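Long-range contacts in ORF 37 (Human herpesvirus 8 type M, PDB 3FHD), which cleaves double- and single-stranded DNA as an exonuclease and endonuclease and processes branched viral DNA intermediates toward packaged, unit-length linear genomes: residues V240-A245 with L400-I405; C262-I267 with P422-A427; S394-V399 with V464-G469. All coordinates share one frame; numbering follows the deposited sequence.

Overall arrangement
The three contacts lie close together around the magnesium site of a PD-(D/E)XK nuclease: the centres of contacts 1 and 2 are about 8 Å apart, and contact 3 is about 11 Å from each. Helix 394-412 supplies one side of contacts 1 and 3, and strand 423-432, which follows it in the chain, pairs with strand 262-269 in contact 2. That strand is also the sheet neighbour of 244-245 in contact 1. Along the chain the order is 240-245, 262-267, 394-399, 400-405, 422-427 and 464-469, so the contacts interleave. The metal ligands thus come from 243-267, and the distant segments 400-405 and 422-427 pack against them and brace them.

Contact 1: residues V240-A245 with L400-I405; sequences VSLDFA and LLQSSI. With MG (magnesium ion), chain E; SO4 (sulfate ion), chain B.
In this PD-(D/E)XK nuclease the loop that carries the metal-binding aspartate packs on helix 394-412, with Val240 and Leu242 set against Leu401, Gln402 and Ile405. Val240 does most of the apolar work by dividing its two methyls. CG1 lies 3.8 Å from Gln402 CA and also meets the branch point of Leu401, whereas CG2, 3.9 Å from Ile405 CB, slides past the isoleucine, which points the opposite way. With CG1 anti to the carbonyl carbon (chi1 -53°), both methyls face the helix surface. Two residues on, Leu242 CD2 slides along the stem of Gln402, 3.7 Å from Gln402 CB and about as near to the amide oxygen.

No direct hydrogen bond joins the two segments, and water takes that role. A single molecule sits 2.9 Å from Asp243 N, which donates to it, and 2.7 Å from Gln402 OE1, so the amide oxygen reaches the loop indirectly. The extended Gln402 chain carries its other end toward the metal site, where NE2 is hydrogen-bonded to Glu266 OE1. One buried amide therefore bonds a metal-binding carboxylate directly and reaches the backbone N of a second metal ligand through the water, a second-shell role.

Asp243 itself turns to the magnesium ion, which its OD2 binds at 2.4 Å. Ser241 faces away from the helix and grips a sulfate, its OG 2.8 Å from SO4 O4 and its backbone N hydrogen-bonded to SO4 O3 (N-H...O angle 154°). Arg161, Ser167 and Ser168 also bind the sulfate, which probably comes from the crystallisation liquor. A loop aspartate leading into an edge strand, with magnesium on its carboxylate, corresponds to the aspartate in the PD half of the PD-(D/E)XK motif.

Contact 2: residues C262-I267 with P422-A427; sequences CKVYEI and PKYYIA. With MG (magnesium ion), chain E.
Glu266 and Ile267 meet Ile426 and Ala427 as paired residues of neighbouring parallel strands, and the same two residues hold the magnesium ion. Glu266 OE2 and Ile267 O each lie 2.4 Å from the metal, and Asp243 is the third protein ligand. Glu266 can reach it because its chain, CG anti to the backbone N (chi1 173°), bends at the next bond. Lys268 is also hydrogen-bonded to Glu266 OE2.

Behind this shell stands the backbone ladder. Glu266 N donates to Tyr425 O at 2.9 Å, and Glu266 O accepts from Ala427 N, so the partner strand grips the ligand residue through both its peptide groups. Farther along, Val264 repeats the pattern with Lys423 O and Tyr425 N.

On the face with Ile267, the Tyr265 and Tyr425 rings form an offset stack, centroids 4.8 Å apart and planes inclined at 23°. Lys263 CB sits at the Tyr425 ring edge; its chain crosses the tyrosine at a slant, then bends to bring NZ 2.7 Å from Tyr425 OH. Helix 203-217 packs on this face, helix 394-412 on the other. Metal ligands on one strand, paired in parallel with a neighbour between helices, in a Glu-Ile-Lys sequence, mark the PD-(D/E)XK core.

Contact 3: residues S394-V399 with V464-G469; sequences SYFYQV and VYFPRG. With SO4 (sulfate ion), chain B.
Phe466 wedges its ring between Phe396 and Val399, on one flank of helix 394-412, from the chain leading to helix 468-489. Its CB already points at the helix, and CG, anti to the carbonyl carbon (chi1 -52°), sends the ring onward. Beyond CG the two sides of the ring part company. On one side CD1 comes 3.6 Å from Phe396 CZ, and CE1 sits over a face of the Phe396 ring, displaced toward its rim. The two rings meet obliquely, with centroids 5.1 Å apart and planes at 48°. The same CE1 reaches Phe396 O at 3.5 Å, the carbonyl oxygen lying at the edge of the Phe466 ring near its plane. On the other side CD2 touches Ser403 OG, one turn beyond Val399, and CE2 borders Val399 O. At the tip CZ lies 3.4 Å from Val399 C and 3.6 Å from Val399 CG1, a methyl in the plane of the ring at its edge.

Val464 fills in beside the pair: its CG1 packs 3.5 Å from Phe396 CD1. Phe396 takes part because its CG stands anti to the backbone N (chi1 178°), which leads the ring out toward residues 464-466. Val464 also bonds through its backbone to Tyr424, tying the contact to the sheet, while Val399 leans on Tyr424 and Ile426 there.

No hydrogen bond crosses between the segments. The chemistry is largely apolar, an aromatic ring set against a second ring, methyls and helix backbone, which implies that van der Waals and apolar contact probably supplies the cohesion between them.

Contact 1: residues V240-A245 with L400-I405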
loop_
_atom_site.group_PDB
_atom_site.type_symbol
_atom_site.label_atom_id
_atom_site.label_comp_id
_atom_site.label_asym_id
_atom_site.label_seq_id
_atom_site.Cartn_x
_atom_site.Cartn_y
_atom_site.Cartn_z
ATOM N N VAL A 240 -3.519 4.660 1.136
ATOM C CA VAL A 240 -2.822 3.432 0.806
ATOM C C VAL A 240 -3.404 2.774 -0.462
ATOM O O VAL A 240 -4.568 3.039 -0.865
ATOM C CB VAL A 240 -2.860 2.385 1.961
ATOM C CG1 VAL A 240 -2.368 2.975 3.299
ATOM C CG2 VAL A 240 -4.250 1.845 2.162
ATOM N N SER A 241 -2.607 1.924 -1.101
ATOM C CA SER A 241 -3.229 0.916 -1.964
ATOM C C SER A 241 -2.869 -0.440 -1.331
ATOM O O SER A 241 -1.843 -0.561 -0.636
ATOM C CB SER A 241 -2.762 1.006 -3.428
ATOM O OG SER A 241 -1.363 0.859 -3.494
ATOM N N LEU A 242 -3.717 -1.439 -1.512
ATOM C CA LEU A 242 -3.429 -2.735 -0.971
ATOM C C LEU A 242 -2.994 -3.687 -2.077
ATOM O O LEU A 242 -3.412 -3.530 -3.216
ATOM C CB LEU A 242 -4.658 -3.298 -0.282
ATOM C CG LEU A 242 -5.335 -2.467 0.847
ATOM C CD1 LEU A 242 -6.586 -3.165 1.337
ATOM C CD2 LEU A 242 -4.383 -2.200 2.025
ATOM N N ASP A 243 -2.191 -4.683 -1.731
ATOM C CA ASP A 243 -1.790 -5.669 -2.749
ATOM C C ASP A 243 -2.882 -6.729 -2.930
ATOM O O ASP A 243 -3.246 -7.043 -4.061
ATOM C CB ASP A 243 -0.465 -6.347 -2.370
ATOM C CG ASP A 243 0.700 -5.376 -2.307
ATOM O OD1 ASP A 243 0.573 -4.241 -2.797
ATOM O OD2 ASP A 243 1.751 -5.746 -1.775
ATOM N N PHE A 244 -3.365 -7.303 -1.832
ATOM C CA PHE A 244 -4.320 -8.426 -1.879
ATOM C C PHE A 244 -5.128 -8.515 -0.594
ATOM O O PHE A 244 -4.585 -8.262 0.475
ATOM C CB PHE A 244 -3.514 -9.730 -2.036
ATOM C CG PHE A 244 -4.358 -10.975 -2.039
ATOM C CD1 PHE A 244 -5.021 -11.383 -3.186
ATOM C CD2 PHE A 244 -4.500 -11.736 -0.884
ATOM C CE1 PHE A 244 -5.828 -12.572 -3.161
ATOM C CE2 PHE A 244 -5.303 -12.887 -0.855
ATOM C CZ PHE A 244 -5.949 -13.307 -1.996
ATOM N N ALA A 245 -6.408 -8.916 -0.688
ATOM C CA ALA A 245 -7.211 -9.193 0.499
ATOM C C ALA A 245 -8.140 -10.363 0.255
ATOM O O ALA A 245 -8.671 -10.553 -0.863
ATOM C CB ALA A 245 -7.988 -7.966 0.930
ATOM N N LEU A 400 1.108 -1.029 9.052
ATOM C CA LEU A 400 0.479 -0.253 10.129
ATOM C C LEU A 400 -0.459 0.774 9.495
ATOM O O LEU A 400 -1.628 0.873 9.902
ATOM C CB LEU A 400 1.540 0.454 11.006
ATOM C CG LEU A 400 0.999 1.067 12.309
ATOM C CD1 LEU A 400 2.070 1.089 13.416
ATOM C CD2 LEU A 400 0.386 2.425 12.099
ATOM N N LEU A 401 0.051 1.563 8.550
ATOM C CA LEU A 401 -0.851 2.525 7.874
ATOM C C LEU A 401 -2.006 1.879 7.077
ATOM O O LEU A 401 -3.121 2.400 7.083
ATOM C CB LEU A 401 -0.091 3.528 6.996
ATOM C CG LEU A 401 -0.934 4.698 6.445
ATOM C CD1 LEU A 401 -1.492 5.614 7.607
ATOM C CD2 LEU A 401 -0.121 5.556 5.419
ATOM N N GLN A 402 -1.740 0.771 6.370
ATOM C CA GLN A 402 -2.792 0.058 5.676
ATOM C C GLN A 402 -3.846 -0.421 6.673
ATOM O O GLN A 402 -5.046 -0.346 6.366
ATOM C CB GLN A 402 -2.267 -1.144 4.865
ATOM C CG GLN A 402 -1.242 -0.787 3.830
ATOM C CD GLN A 402 -0.649 -1.998 3.116
ATOM O OE1 GLN A 402 -1.077 -3.130 3.314
ATOM N NE2 GLN A 402 0.334 -1.739 2.287
ATOM N N SER A 403 -3.449 -0.889 7.855
ATOM C CA SER A 403 -4.445 -1.263 8.851
ATOM C C SER A 403 -5.342 -0.078 9.284
ATOM O O SER A 403 -6.547 -0.235 9.448
ATOM C CB SER A 403 -3.835 -1.961 10.121
ATOM O OG SER A 403 -3.131 -1.040 10.955
ATOM N N SER A 404 -4.748 1.098 9.469
ATOM C CA SER A 404 -5.477 2.292 9.905
ATOM C C SER A 404 -6.515 2.724 8.851
ATOM O O SER A 404 -7.667 3.066 9.214
ATOM C CB SER A 404 -4.482 3.440 10.143
ATOM O OG SER A 404 -3.675 3.108 11.265
ATOM N N ILE A 405 -6.120 2.676 7.574
ATOM C CA ILE A 405 -7.023 3.045 6.481
ATOM C C ILE A 405 -8.130 2.008 6.300
ATOM O O ILE A 405 -9.302 2.378 6.186
ATOM C CB ILE A 405 -6.324 3.340 5.143
ATOM C CG1 ILE A 405 -5.403 4.586 5.254
ATOM C CG2 ILE A 405 -7.370 3.413 3.961
ATOM C CD1 ILE A 405 -6.126 5.844 5.681
HETATM MG MG MG E . 3.945 -4.928 -2.269
HETATM S S SO4 B . 1.176 2.513 -1.144
HETATM O O1 SO4 B . 2.134 3.597 -0.992
HETATM O O2 SO4 B . 1.892 1.235 -1.083
HETATM O O3 SO4 B . 0.255 2.633 -0.032
HETATM O O4 SO4 B . 0.411 2.703 -2.349
HETATM O O HOH W 1 -1.398 -4.683 1.080
#

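Contact 2: residues C262-I267 with P422-A427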
loop_
_atom_site.group_PDB
_atom_site.type_symbol
_atom_site.label_atom_id
_atom_site.label_comp_id
_atom_site.label_asym_id
_atom_site.label_seq_id
_atom_site.Cartn_x
_atom_site.Cartn_y
_atom_site.Cartn_z
ATOM N N CYS A 262 -11.775 -9.676 7.359
ATOM C CA CYS A 262 -10.996 -9.900 6.131
ATOM C C CYS A 262 -9.522 -10.148 6.497
ATOM O O CYS A 262 -9.110 -9.907 7.635
ATOM C CB CYS A 262 -11.144 -8.710 5.188
ATOM S SG CYS A 262 -10.567 -7.195 5.883
ATOM N N LYS A 263 -8.745 -10.675 5.553
ATOM C CA LYS A 263 -7.321 -10.905 5.770
ATOM C C LYS A 263 -6.576 -10.050 4.755
ATOM O O LYS A 263 -6.810 -10.161 3.562
ATOM C CB LYS A 263 -6.956 -12.374 5.600
ATOM C CG LYS A 263 -7.510 -13.314 6.700
ATOM C CD LYS A 263 -7.024 -14.753 6.489
ATOM C CE LYS A 263 -7.415 -15.688 7.643
ATOM N NZ LYS A 263 -6.875 -15.192 8.950
ATOM N N VAL A 264 -5.719 -9.172 5.233
ATOM C CA VAL A 264 -5.048 -8.225 4.316
ATOM C C VAL A 264 -3.563 -8.602 4.165
ATOM O O VAL A 264 -2.858 -8.756 5.172
ATOM C CB VAL A 264 -5.269 -6.733 4.765
ATOM C CG1 VAL A 264 -4.506 -5.765 3.852
ATOM C CG2 VAL A 264 -6.789 -6.410 4.811
ATOM N N TYR A 265 -3.064 -8.699 2.917
ATOM C CA TYR A 265 -1.651 -9.063 2.676
ATOM C C TYR A 265 -0.847 -8.001 1.896
ATOM O O TYR A 265 -1.304 -7.514 0.848
ATOM C CB TYR A 265 -1.525 -10.397 1.901
ATOM C CG TYR A 265 -2.158 -11.632 2.520
ATOM C CD1 TYR A 265 -1.368 -12.684 2.986
ATOM C CD2 TYR A 265 -3.555 -11.775 2.583
ATOM C CE1 TYR A 265 -1.965 -13.837 3.535
ATOM C CE2 TYR A 265 -4.149 -12.915 3.107
ATOM C CZ TYR A 265 -3.354 -13.939 3.585
ATOM O OH TYR A 265 -3.941 -15.056 4.127
ATOM N N GLU A 266 0.298 -7.605 2.450
ATOM C CA GLU A 266 1.285 -6.812 1.748
ATOM C C GLU A 266 2.325 -7.791 1.134
ATOM O O GLU A 266 2.930 -8.557 1.851
ATOM C CB GLU A 266 1.940 -5.827 2.715
ATOM C CG GLU A 266 3.115 -5.036 2.158
ATOM C CD GLU A 266 2.812 -4.273 0.853
ATOM O OE1 GLU A 266 1.725 -3.641 0.676
ATOM O OE2 GLU A 266 3.716 -4.264 0.004
ATOM N N ILE A 267 2.516 -7.729 -0.178
ATOM C CA ILE A 267 3.360 -8.708 -0.890
ATOM C C ILE A 267 4.762 -8.128 -1.122
ATOM O O ILE A 267 4.876 -6.989 -1.536
ATOM C CB ILE A 267 2.683 -9.133 -2.222
ATOM C CG1 ILE A 267 1.466 -10.010 -1.935
ATOM C CG2 ILE A 267 3.692 -9.854 -3.194
ATOM C CD1 ILE A 267 0.471 -10.059 -3.048
ATOM N N PRO A 422 -9.911 -7.078 11.339
ATOM C CA PRO A 422 -9.145 -7.749 10.284
ATOM C C PRO A 422 -7.771 -8.225 10.782
ATOM O O PRO A 422 -7.301 -7.776 11.833
ATOM C CB PRO A 422 -9.006 -6.668 9.219
ATOM C CG PRO A 422 -10.177 -5.721 9.503
ATOM C CD PRO A 422 -10.234 -5.689 11.000
ATOM N N LYS A 423 -7.183 -9.183 10.062
ATOM C CA LYS A 423 -5.820 -9.644 10.309
ATOM C C LYS A 423 -4.903 -9.267 9.135
ATOM O O LYS A 423 -5.350 -9.263 7.984
ATOM C CB LYS A 423 -5.802 -11.165 10.556
ATOM C CG LYS A 423 -6.699 -11.617 11.682
ATOM C CD LYS A 423 -6.088 -11.360 13.054
ATOM C CE LYS A 423 -7.004 -11.848 14.186
ATOM N NZ LYS A 423 -8.291 -11.041 14.340
ATOM N N TYR A 424 -3.648 -8.941 9.456
ATOM C CA TYR A 424 -2.639 -8.393 8.505
ATOM C C TYR A 424 -1.438 -9.310 8.399
ATOM O O TYR A 424 -1.043 -9.969 9.385
ATOM C CB TYR A 424 -2.205 -6.971 8.909
ATOM C CG TYR A 424 -3.405 -6.075 9.034
ATOM C CD1 TYR A 424 -3.978 -5.472 7.893
ATOM C CD2 TYR A 424 -4.036 -5.915 10.284
ATOM C CE1 TYR A 424 -5.141 -4.702 8.025
ATOM C CE2 TYR A 424 -5.190 -5.137 10.418
ATOM C CZ TYR A 424 -5.742 -4.552 9.296
ATOM O OH TYR A 424 -6.880 -3.781 9.463
ATOM N N TYR A 425 -0.866 -9.369 7.202
ATOM C CA TYR A 425 0.261 -10.266 6.908
ATOM C C TYR A 425 1.211 -9.635 5.910
ATOM O O TYR A 425 0.811 -8.810 5.065
ATOM C CB TYR A 425 -0.233 -11.580 6.291
ATOM C CG TYR A 425 -1.308 -12.296 7.100
ATOM C CD1 TYR A 425 -0.974 -13.219 8.096
ATOM C CD2 TYR A 425 -2.646 -12.030 6.864
ATOM C CE1 TYR A 425 -1.984 -13.874 8.844
ATOM C CE2 TYR A 425 -3.647 -12.653 7.577
ATOM C CZ TYR A 425 -3.322 -13.576 8.567
ATOM O OH TYR A 425 -4.358 -14.167 9.254
ATOM N N ILE A 426 2.483 -10.024 6.011
ATOM C CA ILE A 426 3.410 -9.809 4.921
ATOM C C ILE A 426 3.609 -11.160 4.245
ATOM O O ILE A 426 3.947 -12.150 4.906
ATOM C CB ILE A 426 4.740 -9.237 5.392
ATOM C CG1 ILE A 426 4.536 -7.819 5.958
ATOM C CG2 ILE A 426 5.772 -9.225 4.241
ATOM C CD1 ILE A 426 5.677 -7.376 6.914
ATOM N N ALA A 427 3.372 -11.179 2.927
ATOM C CA ALA A 427 3.562 -12.374 2.102
ATOM C C ALA A 427 4.838 -12.208 1.269
ATOM O O ALA A 427 4.876 -11.395 0.365
ATOM C CB ALA A 427 2.383 -12.575 1.199
HETATM MG MG MG E . 3.945 -4.928 -2.269
#

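Contact 3: residues S394-V399 with V464-G469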
loop_
_atom_site.group_PDB
_atom_site.type_symbol
_atom_site.label_atom_id
_atom_site.label_comp_id
_atom_site.label_asym_id
_atom_site.label_seq_id
_atom_site.Cartn_x
_atom_site.Cartn_y
_atom_site.Cartn_z
ATOM N N SER A 394 10.772 -0.634 7.876
ATOM C CA SER A 394 9.778 0.163 7.141
ATOM C C SER A 394 8.526 -0.626 6.724
ATOM O O SER A 394 7.468 -0.036 6.590
ATOM C CB SER A 394 10.438 0.855 5.939
ATOM O OG SER A 394 10.638 -0.065 4.910
ATOM N N TYR A 395 8.624 -1.946 6.551
ATOM C CA TYR A 395 7.450 -2.754 6.167
ATOM C C TYR A 395 6.436 -2.891 7.305
ATOM O O TYR A 395 5.240 -3.035 7.047
ATOM C CB TYR A 395 7.799 -4.142 5.627
ATOM C CG TYR A 395 8.653 -4.128 4.374
ATOM C CD1 TYR A 395 8.801 -2.962 3.614
ATOM C CD2 TYR A 395 9.279 -5.275 3.928
ATOM C CE1 TYR A 395 9.588 -2.925 2.488
ATOM C CE2 TYR A 395 10.088 -5.246 2.749
ATOM C CZ TYR A 395 10.212 -4.065 2.056
ATOM O OH TYR A 395 10.983 -3.989 0.912
ATOM N N PHE A 396 6.916 -2.847 8.538
ATOM C CA PHE A 396 6.036 -2.818 9.687
ATOM C C PHE A 396 5.143 -1.571 9.688
ATOM O O PHE A 396 3.922 -1.678 9.849
ATOM C CB PHE A 396 6.797 -2.959 11.022
ATOM C CG PHE A 396 5.894 -2.877 12.210
ATOM C CD1 PHE A 396 5.179 -4.021 12.643
ATOM C CD2 PHE A 396 5.718 -1.672 12.898
ATOM C CE1 PHE A 396 4.313 -3.942 13.744
ATOM C CE2 PHE A 396 4.852 -1.609 14.021
ATOM C CZ PHE A 396 4.156 -2.732 14.421
ATOM N N TYR A 397 5.759 -0.417 9.454
ATOM C CA TYR A 397 5.094 0.878 9.347
ATOM C C TYR A 397 4.134 0.930 8.131
ATOM O O TYR A 397 3.096 1.552 8.194
ATOM C CB TYR A 397 6.165 1.960 9.143
ATOM C CG TYR A 397 6.829 2.340 10.432
ATOM C CD1 TYR A 397 6.487 3.528 11.085
ATOM C CD2 TYR A 397 7.760 1.488 11.040
ATOM C CE1 TYR A 397 7.093 3.886 12.310
ATOM C CE2 TYR A 397 8.352 1.821 12.280
ATOM C CZ TYR A 397 8.004 3.027 12.902
ATOM O OH TYR A 397 8.582 3.393 14.114
ATOM N N GLN A 398 4.546 0.342 7.019
ATOM C CA GLN A 398 3.672 0.246 5.832
ATOM C C GLN A 398 2.347 -0.472 6.110
ATOM O O GLN A 398 1.289 0.048 5.771
ATOM C CB GLN A 398 4.425 -0.430 4.662
ATOM C CG GLN A 398 3.536 -0.666 3.437
ATOM C CD GLN A 398 4.338 -0.952 2.179
ATOM O OE1 GLN A 398 5.396 -1.603 2.236
ATOM N NE2 GLN A 398 3.858 -0.440 1.043
ATOM N N VAL A 399 2.405 -1.644 6.743
ATOM C CA VAL A 399 1.195 -2.411 7.034
ATOM C C VAL A 399 0.395 -1.701 8.140
ATOM O O VAL A 399 -0.836 -1.788 8.179
ATOM C CB VAL A 399 1.526 -3.891 7.398
ATOM C CG1 VAL A 399 0.235 -4.690 7.625
ATOM C CG2 VAL A 399 2.346 -4.549 6.282
ATOM N N VAL A 464 1.173 -9.656 11.334
ATOM C CA VAL A 464 1.590 -8.366 11.887
ATOM C C VAL A 464 0.436 -7.839 12.769
ATOM O O VAL A 464 -0.688 -7.748 12.315
ATOM C CB VAL A 464 1.904 -7.285 10.787
ATOM C CG1 VAL A 464 2.616 -6.072 11.435
ATOM C CG2 VAL A 464 2.800 -7.844 9.645
ATOM N N TYR A 465 0.740 -7.528 14.028
ATOM C CA TYR A 465 -0.232 -6.974 14.983
ATOM C C TYR A 465 0.159 -5.548 15.375
ATOM O O TYR A 465 1.352 -5.238 15.413
ATOM C CB TYR A 465 -0.344 -7.872 16.221
ATOM C CG TYR A 465 -0.682 -9.326 15.904
ATOM C CD1 TYR A 465 -2.003 -9.746 15.767
ATOM C CD2 TYR A 465 0.327 -10.272 15.731
ATOM C CE1 TYR A 465 -2.306 -11.095 15.473
ATOM C CE2 TYR A 465 0.042 -11.598 15.423
ATOM C CZ TYR A 465 -1.277 -12.006 15.299
ATOM O OH TYR A 465 -1.558 -13.338 15.016
ATOM N N PHE A 466 -0.839 -4.693 15.660
ATOM C CA PHE A 466 -0.614 -3.257 15.945
ATOM C C PHE A 466 -1.295 -2.788 17.243
ATOM O O PHE A 466 -2.527 -2.574 17.268
ATOM C CB PHE A 466 -1.055 -2.356 14.774
ATOM C CG PHE A 466 -0.477 -2.755 13.452
ATOM C CD1 PHE A 466 0.847 -2.468 13.150
ATOM C CD2 PHE A 466 -1.259 -3.444 12.521
ATOM C CE1 PHE A 466 1.385 -2.881 11.925
ATOM C CE2 PHE A 466 -0.742 -3.843 11.305
ATOM C CZ PHE A 466 0.586 -3.583 11.016
ATOM N N PRO A 467 -0.498 -2.596 18.322
ATOM C CA PRO A 467 -1.059 -2.068 19.574
ATOM C C PRO A 467 -1.685 -0.693 19.317
ATOM O O PRO A 467 -1.181 0.062 18.483
ATOM C CB PRO A 467 0.161 -1.956 20.503
ATOM C CG PRO A 467 1.239 -2.791 19.864
ATOM C CD PRO A 467 0.965 -2.771 18.392
ATOM N N ARG A 468 -2.778 -0.379 20.009
ATOM C CA ARG A 468 -3.554 0.829 19.700
ATOM C C ARG A 468 -2.823 2.115 20.010
ATOM O O ARG A 468 -2.893 3.074 19.234
ATOM C CB ARG A 468 -4.888 0.826 20.449
ATOM C CG ARG A 468 -5.958 0.051 19.730
ATOM C CD ARG A 468 -7.234 0.059 20.565
ATOM N NE ARG A 468 -7.921 -1.231 20.503
ATOM C CZ ARG A 468 -8.604 -1.769 21.513
ATOM N NH1 ARG A 468 -8.696 -1.137 22.686
ATOM N NH2 ARG A 468 -9.184 -2.954 21.350
ATOM N N GLY A 469 -2.181 2.140 21.170
ATOM C CA GLY A 469 -1.448 3.308 21.623
ATOM C C GLY A 469 -0.297 3.591 20.674
ATOM O O GLY A 469 0.013 4.753 20.392
HETATM S S SO4 B . 1.176 2.513 -1.144
HETATM O O1 SO4 B . 2.134 3.597 -0.992
HETATM O O2 SO4 B . 1.892 1.235 -1.083
HETATM O O3 SO4 B . 0.255 2.633 -0.032
HETATM O O4 SO4 B . 0.411 2.703 -2.349
#